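Local coordinates for ForH (Streptomyces kaniharaensis, PDB 6NKO), which probably takes part in formycin A biosynthesis and resembles the IMP cyclohydrolases of purine synthesis, built on a methylglyoxal synthase-like fold, at residues 43-48 with 177-182; 65-70 with 81-86; 155-160 with 166-171. All blocks are in the same frame, centred on the assembly; numbering follows the deposited sequence.

Interaction 1 of 3, residues 43-48 with 177-182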
ATOM      1  N   LEU A  43     -12.831  -2.771  13.780  1.00 51.64           N
ATOM      2  CA  LEU A  43     -12.734  -4.223  13.735  1.00 48.00           C
ATOM      3  C   LEU A  43     -11.552  -4.761  14.533  1.00 42.68           C
ATOM      4  O   LEU A  43     -11.321  -5.974  14.525  1.00 41.06           O
ATOM      5  CB  LEU A  43     -12.633  -4.695  12.283  1.00 44.01           C
ATOM      6  CG  LEU A  43     -13.903  -4.578  11.441  1.00 56.98           C
ATOM      7  CD1 LEU A  43     -13.638  -5.023  10.009  1.00 58.47           C
ATOM      8  CD2 LEU A  43     -15.032  -5.390  12.058  1.00 39.72           C
ATOM      9  N   GLY A  44     -10.807  -3.896  15.219  1.00 39.37           N
ATOM     10  CA  GLY A  44      -9.659  -4.314  15.992  1.00 42.75           C
ATOM     11  C   GLY A  44      -8.354  -4.356  15.229  1.00 52.70           C
ATOM     12  O   GLY A  44      -7.316  -4.666  15.829  1.00 43.23           O
ATOM     13  N   TRP A  45      -8.374  -4.059  13.932  1.00 46.21           N
ATOM     14  CA  TRP A  45      -7.150  -4.054  13.145  1.00 42.57           C
ATOM     15  C   TRP A  45      -6.191  -2.983  13.649  1.00 41.11           C
ATOM     16  O   TRP A  45      -6.595  -1.983  14.251  1.00 47.60           O
ATOM     17  CB  TRP A  45      -7.459  -3.797  11.669  1.00 38.75           C
ATOM     18  CG  TRP A  45      -7.988  -4.974  10.914  1.00 37.31           C
ATOM     19  CD1 TRP A  45      -9.017  -5.792  11.280  1.00 41.67           C
ATOM     20  CD2 TRP A  45      -7.523  -5.454   9.647  1.00 36.55           C
ATOM     21  NE1 TRP A  45      -9.216  -6.756  10.321  1.00 41.73           N
ATOM     22  CE2 TRP A  45      -8.311  -6.572   9.310  1.00 36.13           C
ATOM     23  CE3 TRP A  45      -6.512  -5.051   8.768  1.00 44.51           C
ATOM     24  CZ2 TRP A  45      -8.119  -7.291   8.131  1.00 47.87           C
ATOM     25  CZ3 TRP A  45      -6.325  -5.766   7.597  1.00 39.10           C
ATOM     26  CH2 TRP A  45      -7.126  -6.873   7.290  1.00 45.12           C
ATOM     27  N   ARG A  46      -4.907  -3.200  13.398  1.00 44.39           N
ATOM     28  CA  ARG A  46      -3.918  -2.143  13.520  1.00 38.47           C
ATOM     29  C   ARG A  46      -3.756  -1.492  12.156  1.00 53.60           C
ATOM     30  O   ARG A  46      -3.610  -2.186  11.145  1.00 45.01           O
ATOM     31  CB  ARG A  46      -2.584  -2.692  14.024  1.00 42.54           C
ATOM     32  CG  ARG A  46      -2.576  -3.005  15.511  1.00 47.95           C
ATOM     33  CD  ARG A  46      -1.228  -3.540  15.947  1.00 37.71           C
ATOM     34  NE  ARG A  46      -0.125  -2.828  15.308  1.00 55.65           N
ATOM     35  CZ  ARG A  46       0.973  -3.414  14.845  1.00 58.75           C
ATOM     36  NH1 ARG A  46       1.118  -4.729  14.946  1.00 59.20           N
ATOM     37  NH2 ARG A  46       1.928  -2.686  14.280  1.00 52.41           N
ATOM     38  N   VAL A  47      -3.813  -0.166  12.124  1.00 51.24           N
ATOM     39  CA  VAL A  47      -3.766   0.591  10.881  1.00 44.67           C
ATOM     40  C   VAL A  47      -2.541   1.491  10.925  1.00 50.66           C
ATOM     41  O   VAL A  47      -2.428   2.352  11.807  1.00 50.53           O
ATOM     42  CB  VAL A  47      -5.049   1.406  10.661  1.00 51.76           C
ATOM     43  CG1 VAL A  47      -4.926   2.273   9.415  1.00 36.79           C
ATOM     44  CG2 VAL A  47      -6.248   0.473  10.555  1.00 34.02           C
ATOM     45  N   ALA A  48      -1.625   1.285   9.984  1.00 46.27           N
ATOM     46  CA  ALA A  48      -0.404   2.067   9.876  1.00 39.68           C
ATOM     47  C   ALA A  48      -0.371   2.760   8.521  1.00 35.77           C
ATOM     48  O   ALA A  48      -0.798   2.190   7.513  1.00 42.50           O
ATOM     49  CB  ALA A  48       0.833   1.186  10.057  1.00 40.95           C
ATOM     50  N   GLY A 177     -14.077  -9.354  10.909  1.00 70.51           N
ATOM     51  CA  GLY A 177     -12.783  -8.726  10.740  1.00 61.93           C
ATOM     52  C   GLY A 177     -11.646  -9.666  10.420  1.00 62.50           C
ATOM     53  O   GLY A 177     -10.486  -9.238  10.441  1.00 56.57           O
ATOM     54  N   LEU A 178     -11.934 -10.928  10.122  1.00 55.05           N
ATOM     55  CA  LEU A 178     -10.844 -11.855   9.848  1.00 54.36           C
ATOM     56  C   LEU A 178     -10.470 -11.802   8.368  1.00 54.64           C
ATOM     57  O   LEU A 178     -11.354 -11.744   7.508  1.00 53.07           O
ATOM     58  CB  LEU A 178     -11.236 -13.283  10.228  1.00 52.01           C
ATOM     59  CG  LEU A 178     -11.114 -13.740  11.691  1.00 59.14           C
ATOM     60  CD1 LEU A 178     -11.661 -12.719  12.685  1.00 56.50           C
ATOM     61  CD2 LEU A 178     -11.802 -15.083  11.882  1.00 63.36           C
ATOM     62  N   PRO A 179      -9.173 -11.819   8.048  1.00 56.05           N
ATOM     63  CA  PRO A 179      -8.762 -11.721   6.637  1.00 49.60           C
ATOM     64  C   PRO A 179      -9.334 -12.816   5.758  1.00 49.16           C
ATOM     65  O   PRO A 179      -9.450 -12.612   4.543  1.00 51.68           O
ATOM     66  CB  PRO A 179      -7.229 -11.806   6.709  1.00 52.78           C
ATOM     67  CG  PRO A 179      -6.885 -11.410   8.109  1.00 56.66           C
ATOM     68  CD  PRO A 179      -8.021 -11.897   8.957  1.00 59.48           C
ATOM     69  N   SER A 180      -9.707 -13.964   6.328  1.00 49.18           N
ATOM     70  CA  SER A 180     -10.326 -15.022   5.539  1.00 54.47           C
ATOM     71  C   SER A 180     -11.696 -14.624   5.003  1.00 52.05           C
ATOM     72  O   SER A 180     -12.182 -15.255   4.058  1.00 50.31           O
ATOM     73  CB  SER A 180     -10.448 -16.300   6.371  1.00 47.14           C
ATOM     74  OG  SER A 180     -10.759 -16.001   7.720  1.00 69.46           O
ATOM     75  N   ALA A 181     -12.323 -13.592   5.576  1.00 46.07           N
ATOM     76  CA  ALA A 181     -13.619 -13.130   5.092  1.00 49.09           C
ATOM     77  C   ALA A 181     -13.560 -12.566   3.676  1.00 59.88           C
ATOM     78  O   ALA A 181     -14.617 -12.369   3.067  1.00 55.48           O
ATOM     79  CB  ALA A 181     -14.192 -12.080   6.044  1.00 46.07           C
ATOM     80  N   VAL A 182     -12.370 -12.292   3.147  1.00 49.37           N
ATOM     81  CA  VAL A 182     -12.197 -11.905   1.749  1.00 50.34           C
ATOM     82  C   VAL A 182     -11.746 -13.148   0.986  1.00 45.70           C
ATOM     83  O   VAL A 182     -10.606 -13.600   1.179  1.00 51.80           O
ATOM     84  CB  VAL A 182     -11.187 -10.760   1.592  1.00 48.60           C
ATOM     85  CG1 VAL A 182     -11.160 -10.279   0.148  1.00 32.68           C
ATOM     86  CG2 VAL A 182     -11.523  -9.614   2.534  1.00 37.37           C
TER
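Trp45 and Gly177 make the one polar link between the entry to strand 46-49 and the loop joining helix 165-174 to helix 184-212, beside the N-terminal end of that strand in the five-stranded parallel sheet of the methylglyoxal synthase-like fold. The indole NE1 donates to Gly177 O over 2.8 Å with an N-H...O angle of 154°. That oxygen lies at the edge of the indole, near its plane, and accepts the N-H on a lone pair in the carbonyl plane, with a C=O...N angle of 137°. Holding CG beside the backbone N (chi1 -78°) carries the ring across to the loop. The buried indole N-H is satisfied in this way, and the bond helps fix how the ring is turned.

The rest is apolar. Trp45 CZ2 passes Pro179 CG at 4.3 Å, an oblique approach, while Leu172 and Leu40, from two different helices, and Ala23 of the neighbouring strand also pack on the indole. Leu43 sits just before Gly44, whose positive phi belongs to the Schellman motif ending helix 33-42. The CB of Leu43 is directed at the loop, where Gly177 offers bare backbone: Leu43 CD1 rests 3.9 Å from Gly177 CA.

Interaction 2 of 3, residues 65-70 with 81-86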
ATOM      1  N   GLU A  65      -1.181   4.345  13.242  1.00 54.11           N
ATOM      2  CA  GLU A  65       0.222   4.323  13.609  1.00 53.19           C
ATOM      3  C   GLU A  65       1.059   4.809  12.434  1.00 44.54           C
ATOM      4  O   GLU A  65       0.641   4.735  11.278  1.00 40.04           O
ATOM      5  CB  GLU A  65       0.651   2.916  14.038  1.00 47.80           C
ATOM      6  CG  GLU A  65      -0.034   2.440  15.317  1.00 59.63           C
ATOM      7  CD  GLU A  65       0.057   0.937  15.521  1.00 76.44           C
ATOM      8  OE1 GLU A  65       1.122   0.456  15.955  1.00 84.25           O
ATOM      9  OE2 GLU A  65      -0.942   0.235  15.257  1.00 74.34           O
ATOM     10  N   ARG A  66       2.235   5.338  12.745  1.00 46.77           N
ATOM     11  CA  ARG A  66       3.142   5.829  11.717  1.00 47.72           C
ATOM     12  C   ARG A  66       3.943   4.668  11.144  1.00 62.62           C
ATOM     13  O   ARG A  66       4.717   4.031  11.867  1.00 59.54           O
ATOM     14  CB  ARG A  66       4.072   6.884  12.307  1.00 44.58           C
ATOM     15  CG  ARG A  66       3.871   8.276  11.745  1.00 47.62           C
ATOM     16  CD  ARG A  66       5.113   9.124  11.935  1.00 48.67           C
ATOM     17  NE  ARG A  66       4.896  10.518  11.559  1.00 73.13           N
ATOM     18  CZ  ARG A  66       4.540  11.474  12.410  1.00 68.29           C
ATOM     19  NH1 ARG A  66       4.356  11.189  13.692  1.00 61.96           N
ATOM     20  NH2 ARG A  66       4.368  12.716  11.978  1.00 74.86           N
ATOM     21  N   ILE A  67       3.771   4.397   9.847  1.00 54.02           N
ATOM     22  CA  ILE A  67       4.529   3.334   9.188  1.00 57.52           C
ATOM     23  C   ILE A  67       6.021   3.620   9.203  1.00 61.60           C
ATOM     24  O   ILE A  67       6.829   2.717   8.970  1.00 72.66           O
ATOM     25  CB  ILE A  67       4.049   3.135   7.736  1.00 51.96           C
ATOM     26  CG1 ILE A  67       4.367   1.725   7.245  1.00 54.43           C
ATOM     27  CG2 ILE A  67       4.750   4.116   6.810  1.00 61.75           C
ATOM     28  CD1 ILE A  67       3.723   0.626   8.046  1.00 53.78           C
ATOM     29  N   ALA A  68       6.418   4.868   9.443  1.00 48.96           N
ATOM     30  CA  ALA A  68       7.838   5.174   9.537  1.00 60.24           C
ATOM     31  C   ALA A  68       8.440   4.585  10.809  1.00 75.64           C
ATOM     32  O   ALA A  68       9.283   3.679  10.749  1.00 69.47           O
ATOM     33  CB  ALA A  68       8.056   6.684   9.459  1.00 50.27           C
ATOM     34  N   ASP A  69       8.042   5.106  11.972  1.00 70.93           N
ATOM     35  CA  ASP A  69       8.564   4.583  13.232  1.00 72.90           C
ATOM     36  C   ASP A  69       8.285   3.089  13.373  1.00 76.73           C
ATOM     37  O   ASP A  69       9.095   2.338  13.932  1.00 72.14           O
ATOM     38  CB  ASP A  69       7.926   5.364  14.379  1.00 75.78           C
ATOM     39  CG  ASP A  69       7.923   6.879  14.127  1.00 61.68           C
ATOM     40  OD1 ASP A  69       8.839   7.403  13.451  1.00 82.21           O
ATOM     41  OD2 ASP A  69       6.975   7.556  14.581  1.00 70.43           O
ATOM     42  N   LEU A  70       7.140   2.644  12.873  1.00 72.02           N
ATOM     43  CA  LEU A  70       6.721   1.251  12.960  1.00 51.70           C
ATOM     44  C   LEU A  70       7.334   0.490  11.802  1.00 79.47           C
ATOM     45  O   LEU A  70       6.905   0.672  10.662  1.00 74.26           O
ATOM     46  CB  LEU A  70       5.204   1.139  12.871  1.00 53.93           C
ATOM     47  CG  LEU A  70       4.455  -0.155  13.159  1.00 77.30           C
ATOM     48  CD1 LEU A  70       3.867  -0.068  14.548  1.00 84.23           C
ATOM     49  CD2 LEU A  70       3.354  -0.353  12.137  1.00 69.18           C
ATOM     50  N   VAL A  81      13.163   5.474   2.194  1.00 31.72           N
ATOM     51  CA  VAL A  81      13.293   4.036   2.376  1.00 41.43           C
ATOM     52  C   VAL A  81      12.389   3.539   3.507  1.00 35.96           C
ATOM     53  O   VAL A  81      12.539   2.417   3.976  1.00 46.82           O
ATOM     54  CB  VAL A  81      14.768   3.645   2.609  1.00 33.09           C
ATOM     55  CG1 VAL A  81      15.534   3.658   1.304  1.00 34.86           C
ATOM     56  CG2 VAL A  81      15.440   4.622   3.539  1.00 55.02           C
ATOM     57  N   LYS A  82      11.429   4.366   3.930  1.00 41.06           N
ATOM     58  CA  LYS A  82      10.688   4.113   5.162  1.00 36.18           C
ATOM     59  C   LYS A  82       9.856   2.834   5.114  1.00 39.61           C
ATOM     60  O   LYS A  82       9.534   2.286   6.171  1.00 42.66           O
ATOM     61  CB  LYS A  82       9.794   5.311   5.488  1.00 39.68           C
ATOM     62  CG  LYS A  82       8.480   5.348   4.733  1.00 41.48           C
ATOM     63  CD  LYS A  82       7.488   6.255   5.436  1.00 48.63           C
ATOM     64  CE  LYS A  82       7.997   7.685   5.493  1.00 48.97           C
ATOM     65  NZ  LYS A  82       8.213   8.243   4.129  1.00 65.80           N
ATOM     66  N   THR A  83       9.491   2.344   3.932  1.00 28.67           N
ATOM     67  CA  THR A  83       8.827   1.053   3.822  1.00 33.83           C
ATOM     68  C   THR A  83       9.734  -0.017   3.237  1.00 40.62           C
ATOM     69  O   THR A  83       9.293  -1.156   3.051  1.00 32.67           O
ATOM     70  CB  THR A  83       7.548   1.171   2.981  1.00 33.73           C
ATOM     71  OG1 THR A  83       7.850   1.801   1.731  1.00 37.07           O
ATOM     72  CG2 THR A  83       6.497   1.987   3.724  1.00 32.55           C
ATOM     73  N   LEU A  84      10.989   0.319   2.950  1.00 29.80           N
ATOM     74  CA  LEU A  84      11.937  -0.629   2.378  1.00 32.71           C
ATOM     75  C   LEU A  84      12.815  -1.203   3.491  1.00 36.97           C
ATOM     76  O   LEU A  84      14.006  -0.915   3.615  1.00 38.43           O
ATOM     77  CB  LEU A  84      12.759   0.046   1.283  1.00 33.38           C
ATOM     78  CG  LEU A  84      11.928   0.474   0.068  1.00 44.28           C
ATOM     79  CD1 LEU A  84      12.597   1.605  -0.706  1.00 35.40           C
ATOM     80  CD2 LEU A  84      11.653  -0.716  -0.842  1.00 31.74           C
ATOM     81  N   THR A  85      12.178  -2.019   4.327  1.00 30.61           N
ATOM     82  CA  THR A  85      12.832  -2.721   5.418  1.00 29.44           C
ATOM     83  C   THR A  85      12.390  -4.176   5.400  1.00 33.67           C
ATOM     84  O   THR A  85      11.411  -4.544   4.745  1.00 35.47           O
ATOM     85  CB  THR A  85      12.505  -2.104   6.790  1.00 38.39           C
ATOM     86  OG1 THR A  85      11.130  -2.351   7.110  1.00 31.68           O
ATOM     87  CG2 THR A  85      12.773  -0.601   6.801  1.00 29.89           C
ATOM     88  N   VAL A  86      13.125  -5.007   6.140  1.00 35.74           N
ATOM     89  CA  VAL A  86      12.775  -6.420   6.239  1.00 30.24           C
ATOM     90  C   VAL A  86      11.408  -6.587   6.891  1.00 31.27           C
ATOM     91  O   VAL A  86      10.614  -7.446   6.492  1.00 44.17           O
ATOM     92  CB  VAL A  86      13.868  -7.185   7.006  1.00 39.92           C
ATOM     93  CG1 VAL A  86      13.437  -8.617   7.265  1.00 40.82           C
ATOM     94  CG2 VAL A  86      15.181  -7.143   6.240  1.00 39.23           C
TER
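Ala68 and Lys82 bring their CA atoms to 5.3 Å where the turn leaving strand 65-66, closed by Leu70 N on Arg66 O at 3.0 Å, faces the type I beta turn from Val81 to Leu84. The two belong to the methylglyoxal synthase-like fold: strand 65-66 is an outermost strand of the parallel sheet in this chain, and the second turn leads into helix 86-93, with Thr85 at its N-cap.

What meets between the turns is carbon on carbon. The CB of Ile67 is directed at the other turn, and two branches meet it. Its CG2 methyl rests on the middle of the lysine chain, 3.7 Å from Lys82 CD, and the two side chains cross at about a right angle. Both Ile67 CG1 and CG2 also face the methyl of Thr83, with Ile67 CG1 4.1 Å from Thr83 CG2. Thr83 turns that methyl to the contact because CG2 stands anti to the carbonyl carbon, while OG1 takes the position between N and C (chi1 52°). Behind Ile67 lies the sheet: its side chain packs on Ala48, and its backbone bonds to Ala49.

Lys82 works in two parts. Its chain is bent at chi3 (62°) and chi4 (60°), which curls it beside Ile67 and Ala68 so that methylenes do the touching, and folds the amino group back towards its own loop. There Lys82 NZ bonds to Gly79 O and forms a salt bridge with Glu51 OE1, so the charge is tethered next to an otherwise apolar contact. At the bend of the chain, the single methyl of Ala68 meets two methylenes at once: Ala68 CB lies 4.1 Å from both Lys82 CD and Lys82 CE.

Interaction 3 of 3, residues 155-160 with 166-171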
ATOM      1  N   HIS A 155      -2.454 -14.113   1.138  1.00 41.65           N
ATOM      2  CA  HIS A 155      -2.167 -13.684   2.498  1.00 44.10           C
ATOM      3  C   HIS A 155      -2.141 -12.173   2.680  1.00 43.00           C
ATOM      4  O   HIS A 155      -2.075 -11.712   3.824  1.00 36.88           O
ATOM      5  CB  HIS A 155      -0.825 -14.275   2.962  1.00 41.12           C
ATOM      6  CG  HIS A 155      -0.688 -15.739   2.676  1.00 58.41           C
ATOM      7  ND1 HIS A 155      -1.643 -16.661   3.049  1.00 57.08           N
ATOM      8  CD2 HIS A 155       0.283 -16.438   2.043  1.00 49.83           C
ATOM      9  CE1 HIS A 155      -1.263 -17.865   2.663  1.00 52.57           C
ATOM     10  NE2 HIS A 155      -0.097 -17.758   2.050  1.00 56.36           N
ATOM     11  N   VAL A 156      -2.179 -11.391   1.600  1.00 41.77           N
ATOM     12  CA  VAL A 156      -2.248  -9.936   1.678  1.00 38.12           C
ATOM     13  C   VAL A 156      -3.312  -9.452   0.705  1.00 36.63           C
ATOM     14  O   VAL A 156      -3.345  -9.885  -0.451  1.00 36.38           O
ATOM     15  CB  VAL A 156      -0.897  -9.262   1.359  1.00 41.35           C
ATOM     16  CG1 VAL A 156      -0.882  -7.841   1.904  1.00 36.53           C
ATOM     17  CG2 VAL A 156       0.270 -10.067   1.917  1.00 34.46           C
ATOM     18  N   ILE A 157      -4.171  -8.551   1.166  1.00 34.59           N
ATOM     19  CA  ILE A 157      -5.207  -7.959   0.329  1.00 38.78           C
ATOM     20  C   ILE A 157      -4.599  -6.757  -0.392  1.00 38.03           C
ATOM     21  O   ILE A 157      -4.138  -5.821   0.282  1.00 33.83           O
ATOM     22  CB  ILE A 157      -6.432  -7.544   1.149  1.00 40.14           C
ATOM     23  CG1 ILE A 157      -7.050  -8.768   1.827  1.00 43.00           C
ATOM     24  CG2 ILE A 157      -7.452  -6.855   0.257  1.00 35.15           C
ATOM     25  CD1 ILE A 157      -7.761  -8.452   3.126  1.00 40.50           C
ATOM     26  N   PRO A 158      -4.569  -6.745  -1.726  1.00 31.68           N
ATOM     27  CA  PRO A 158      -3.975  -5.613  -2.445  1.00 38.59           C
ATOM     28  C   PRO A 158      -5.021  -4.631  -2.950  1.00 41.37           C
ATOM     29  O   PRO A 158      -5.764  -4.942  -3.885  1.00 44.76           O
ATOM     30  CB  PRO A 158      -3.243  -6.292  -3.610  1.00 34.77           C
ATOM     31  CG  PRO A 158      -3.931  -7.674  -3.764  1.00 47.25           C
ATOM     32  CD  PRO A 158      -4.942  -7.827  -2.647  1.00 35.50           C
ATOM     33  N   LEU A 159      -5.086  -3.443  -2.358  1.00 30.23           N
ATOM     34  CA  LEU A 159      -6.080  -2.443  -2.718  1.00 33.40           C
ATOM     35  C   LEU A 159      -5.399  -1.226  -3.329  1.00 44.41           C
ATOM     36  O   LEU A 159      -4.360  -0.779  -2.834  1.00 42.74           O
ATOM     37  CB  LEU A 159      -6.903  -2.018  -1.503  1.00 31.42           C
ATOM     38  CG  LEU A 159      -7.975  -3.004  -1.040  1.00 36.48           C
ATOM     39  CD1 LEU A 159      -8.370  -2.731   0.410  1.00 35.55           C
ATOM     40  CD2 LEU A 159      -9.200  -2.974  -1.955  1.00 44.25           C
ATOM     41  N   SER A 160      -6.001  -0.682  -4.387  1.00 36.44           N
ATOM     42  CA  SER A 160      -5.489   0.514  -5.045  1.00 41.97           C
ATOM     43  C   SER A 160      -6.626   1.469  -5.378  1.00 38.54           C
ATOM     44  O   SER A 160      -6.601   2.637  -4.979  1.00 34.72           O
ATOM     45  CB  SER A 160      -4.722   0.147  -6.321  1.00 42.40           C
ATOM     46  OG  SER A 160      -4.008   1.265  -6.831  1.00 40.36           O
ATOM     47  N   ASP A 166     -15.045  -0.230  -0.147  1.00 49.03           N
ATOM     48  CA  ASP A 166     -16.260  -0.559   0.593  1.00 48.76           C
ATOM     49  C   ASP A 166     -16.531  -2.059   0.589  1.00 39.77           C
ATOM     50  O   ASP A 166     -16.810  -2.649   1.640  1.00 48.54           O
ATOM     51  CB  ASP A 166     -17.451   0.205   0.014  1.00 42.94           C
ATOM     52  CG  ASP A 166     -18.595   0.333   1.003  1.00 69.96           C
ATOM     53  OD1 ASP A 166     -18.325   0.500   2.212  1.00 66.64           O
ATOM     54  OD2 ASP A 166     -19.765   0.260   0.573  1.00 75.44           O
ATOM     55  N   ASP A 167     -16.457  -2.694  -0.583  1.00 42.79           N
ATOM     56  CA  ASP A 167     -16.741  -4.125  -0.661  1.00 45.77           C
ATOM     57  C   ASP A 167     -15.790  -4.927   0.220  1.00 59.29           C
ATOM     58  O   ASP A 167     -16.198  -5.906   0.856  1.00 59.44           O
ATOM     59  CB  ASP A 167     -16.656  -4.604  -2.109  1.00 52.22           C
ATOM     60  CG  ASP A 167     -16.622  -6.119  -2.220  1.00 85.64           C
ATOM     61  OD1 ASP A 167     -15.785  -6.644  -2.985  1.00 77.11           O
ATOM     62  OD2 ASP A 167     -17.431  -6.784  -1.538  1.00 87.77           O
ATOM     63  N   VAL A 168     -14.518  -4.525   0.274  1.00 49.05           N
ATOM     64  CA  VAL A 168     -13.563  -5.215   1.132  1.00 45.12           C
ATOM     65  C   VAL A 168     -13.904  -4.987   2.598  1.00 45.57           C
ATOM     66  O   VAL A 168     -13.897  -5.924   3.405  1.00 47.60           O
ATOM     67  CB  VAL A 168     -12.128  -4.763   0.803  1.00 42.87           C
ATOM     68  CG1 VAL A 168     -11.171  -5.163   1.917  1.00 37.68           C
ATOM     69  CG2 VAL A 168     -11.681  -5.350  -0.528  1.00 41.98           C
ATOM     70  N   LEU A 169     -14.219  -3.742   2.965  1.00 40.13           N
ATOM     71  CA  LEU A 169     -14.566  -3.443   4.350  1.00 51.10           C
ATOM     72  C   LEU A 169     -15.852  -4.149   4.761  1.00 58.38           C
ATOM     73  O   LEU A 169     -15.964  -4.643   5.890  1.00 49.55           O
ATOM     74  CB  LEU A 169     -14.698  -1.931   4.543  1.00 45.63           C
ATOM     75  CG  LEU A 169     -15.152  -1.469   5.930  1.00 54.31           C
ATOM     76  CD1 LEU A 169     -14.209  -1.984   7.010  1.00 46.22           C
ATOM     77  CD2 LEU A 169     -15.258   0.047   5.985  1.00 43.95           C
ATOM     78  N   LYS A 170     -16.836  -4.209   3.859  1.00 56.66           N
ATOM     79  CA  LYS A 170     -18.073  -4.915   4.171  1.00 54.68           C
ATOM     80  C   LYS A 170     -17.823  -6.407   4.347  1.00 58.89           C
ATOM     81  O   LYS A 170     -18.320  -7.013   5.301  1.00 62.38           O
ATOM     82  CB  LYS A 170     -19.116  -4.665   3.081  1.00 52.90           C
ATOM     83  CG  LYS A 170     -19.565  -3.214   2.989  1.00 62.65           C
ATOM     84  CD  LYS A 170     -21.043  -3.091   2.660  1.00 64.68           C
ATOM     85  CE  LYS A 170     -21.441  -1.632   2.488  1.00 68.53           C
ATOM     86  NZ  LYS A 170     -20.965  -0.786   3.622  1.00 77.52           N
ATOM     87  N   LEU A 171     -17.039  -7.009   3.446  1.00 55.48           N
ATOM     88  CA  LEU A 171     -16.706  -8.426   3.565  1.00 48.60           C
ATOM     89  C   LEU A 171     -16.045  -8.726   4.905  1.00 53.43           C
ATOM     90  O   LEU A 171     -16.419  -9.681   5.596  1.00 64.23           O
ATOM     91  CB  LEU A 171     -15.794  -8.847   2.413  1.00 51.67           C
ATOM     92  CG  LEU A 171     -16.454  -9.219   1.086  1.00 42.28           C
ATOM     93  CD1 LEU A 171     -15.421  -9.223  -0.026  1.00 43.03           C
ATOM     94  CD2 LEU A 171     -17.136 -10.572   1.190  1.00 40.46           C
TER
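The 2.7 Å bond from Lys170 N to Asp166 O closes the helical turn that carries Val168 against Leu159 and Ile157. A second bond of the same kind, Leu171 N to Asp167 O at 2.9 Å, continues the helix. On the far side of this turn from the strand, Lys170 NZ reaches back one turn to Asp166 OD1 at 3.3 Å, a salt bridge that meets the carboxylate on its syn side and 26° out of its plane. Asp167 has its own charged partner, Arg186, in the first turn of the long helix 184-212.

The contact itself is apolar and buried. It is the packing of a strand and the helix that follows it in an alpha/beta fold with a parallel sheet: strand 157-159, outermost in the sheet of this chain, bonds along its backbone to strand 114-117, and helix 165-174 lies over one face. Ile157 and Leu159 point to that helix. Pro158, between them, packs instead on helix 141-151 and on Leu190 of helix 184-212.

Val168 is the one helix residue to meet both. Its side chain and that of Leu159 reach toward each other tip to tip, methyl pair against methyl pair. With chi1 at 164° both Val168 methyls face the strand, CG1 standing 4.0 Å from Leu159 CD1. The looser touch on the other strand residue uses the same methyl, with Ile157 CG2 4.4 Å from Val168 CG1. Leu190 also packs on Val168, and Leu114 on both strand residues. The tightest approach joins the other two methyls, Leu159 CD2 to Val168 CG2 at 3.7 Å.

From the N terminus, 43-48 comes first. Interaction 2 then opens at 65-70 and closes a short loop at 81-86, tying the end of strand 65-66 to the turn before helix 86-93. Interaction 3 opens at 155-160 and closes a tighter one at 166-171, tying strand 157-159 to helix 165-174. Only then does 177-182 complete interaction 1, which ties the start of strand 46-49 to the loop before helix 184-212. The two local loops are in series, both nested inside the long one. Interaction 1 meets interaction 2 through the Arg46-Glu65 salt bridge and interaction 3 where Val182 packs on Ile157. Interactions 2 and 3 do not touch and lie on opposite sides of the chain's centre.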